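Local coordinates for CRISPR-associated protein, Cse1 family (Acidimicrobium ferrooxidans, PDB 4H3T) that probably serves as the large subunit of a type I-E CRISPR Cascade complex, which recognises invading DNA, at residues I194-L197 with A198-F202. The protein carries 1 engineered substitution. Sequence-based numbering, arbitrary orientation.
Sequences IGYL and AWIGF
The CG2 methyl of Ile200 sits over one face of the Tyr196 ring in a CH-pi contact, 3.9 Å from the ring centroid and 28° off its normal. With CG anti to the backbone N (chi1 175°) and beside its own carbonyl carbon, the Tyr196 ring is directed toward the side chains of Trp199 and Ile200. The same ring meets the indole of Trp199 from another quarter: Tyr196 CE1 lies in the indole plane, at the edge of the six-membered ring, 4.0 Å from Trp199 CE3. On the other side of Trp199, near the five-membered ring, Ile194 CD1 comes within 3.8 Å of Trp199 CA, the two side chains crossing at about a right angle. These contacts gather round a single short helical turn, residues 196-199, with Gly195 as its N-cap and Ile200 the first residue to leave helical geometry before strand 202-206. Trp199 N donates to Gly195 O at 3.1 Å, and Ile200 N gives Tyr196 O a straighter bond (3.0 Å, 155°). Leu197 and Ile200 run side by side and point the same way, Leu197 CD2 touching Ile200 CD1 at 3.7 Å. Beyond the turn, Tyr196 OH is hydrogen-bonded to Asp298 OD2, which would fix the outer end of the ring, while Arg291 and Arg319 both make cation-pi contacts with the Trp199 indole.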
# COMPACT_ATOMS: atom_id res chain seq x y z
N ILE A 194 4.08 -13.31 9.17
CA ILE A 194 4.45 -12.38 8.09
C ILE A 194 4.83 -11.02 8.71
O ILE A 194 4.42 -10.73 9.83
CB ILE A 194 3.36 -12.21 7.04
CG1 ILE A 194 2.07 -11.56 7.64
CG2 ILE A 194 3.06 -13.57 6.37
CD1 ILE A 194 0.95 -11.41 6.66
N GLY A 195 5.61 -10.22 7.99
CA GLY A 195 5.96 -8.89 8.47
C GLY A 195 4.73 -8.02 8.67
O GLY A 195 3.68 -8.22 8.04
N TYR A 196 4.85 -7.04 9.53
CA TYR A 196 3.72 -6.18 9.86
C TYR A 196 3.18 -5.38 8.64
O TYR A 196 1.97 -5.30 8.47
CB TYR A 196 4.12 -5.24 10.97
CG TYR A 196 3.04 -4.23 11.29
CD1 TYR A 196 1.98 -4.55 12.11
CD2 TYR A 196 3.03 -2.98 10.68
CE1 TYR A 196 0.99 -3.61 12.42
CE2 TYR A 196 2.02 -2.06 10.93
CZ TYR A 196 1.06 -2.34 11.87
OH TYR A 196 0.04 -1.44 12.12
N LEU A 197 4.05 -4.87 7.76
CA LEU A 197 3.59 -4.17 6.56
C LEU A 197 2.99 -5.14 5.55
O LEU A 197 2.11 -4.72 4.79
CB LEU A 197 4.68 -3.32 5.90
CG LEU A 197 5.04 -2.04 6.56
CD1 LEU A 197 5.97 -1.20 5.68
CD2 LEU A 197 3.78 -1.21 6.84
N ALA A 198 3.42 -6.40 5.55
CA ALA A 198 2.81 -7.44 4.71
C ALA A 198 1.35 -7.75 5.23
O ALA A 198 0.51 -8.18 4.45
CB ALA A 198 3.67 -8.72 4.69
N TRP A 199 1.10 -7.58 6.53
CA TRP A 199 -0.19 -7.81 7.14
C TRP A 199 -1.16 -6.66 6.95
O TRP A 199 -2.34 -6.89 6.73
CB TRP A 199 0.01 -8.05 8.64
CG TRP A 199 -1.27 -8.35 9.35
CD1 TRP A 199 -2.12 -9.40 9.13
CD2 TRP A 199 -1.83 -7.61 10.45
NE1 TRP A 199 -3.17 -9.33 9.99
CE2 TRP A 199 -3.06 -8.22 10.78
CE3 TRP A 199 -1.44 -6.45 11.14
CZ2 TRP A 199 -3.91 -7.70 11.76
CZ3 TRP A 199 -2.31 -5.92 12.10
CH2 TRP A 199 -3.50 -6.57 12.43
N ILE A 200 -0.73 -5.42 7.14
CA ILE A 200 -1.68 -4.30 7.05
C ILE A 200 -1.96 -3.90 5.58
O ILE A 200 -1.15 -4.13 4.67
CB ILE A 200 -1.29 -3.03 7.87
CG1 ILE A 200 0.05 -2.40 7.41
CG2 ILE A 200 -1.24 -3.34 9.36
CD1 ILE A 200 0.19 -0.96 7.68
N GLY A 201 -3.08 -3.25 5.40
CA GLY A 201 -3.43 -2.54 4.18
C GLY A 201 -2.86 -1.13 4.33
O GLY A 201 -3.34 -0.35 5.13
N PHE A 202 -1.78 -0.80 3.59
CA PHE A 202 -1.09 0.51 3.73
C PHE A 202 -1.69 1.56 2.82
O PHE A 202 -2.00 1.27 1.67
CB PHE A 202 0.36 0.32 3.43
CG PHE A 202 1.20 1.58 3.36
CD1 PHE A 202 1.82 2.10 4.49
CD2 PHE A 202 1.30 2.29 2.17
CE1 PHE A 202 2.54 3.30 4.41
CE2 PHE A 202 2.06 3.43 2.09
CZ PHE A 202 2.66 3.94 3.21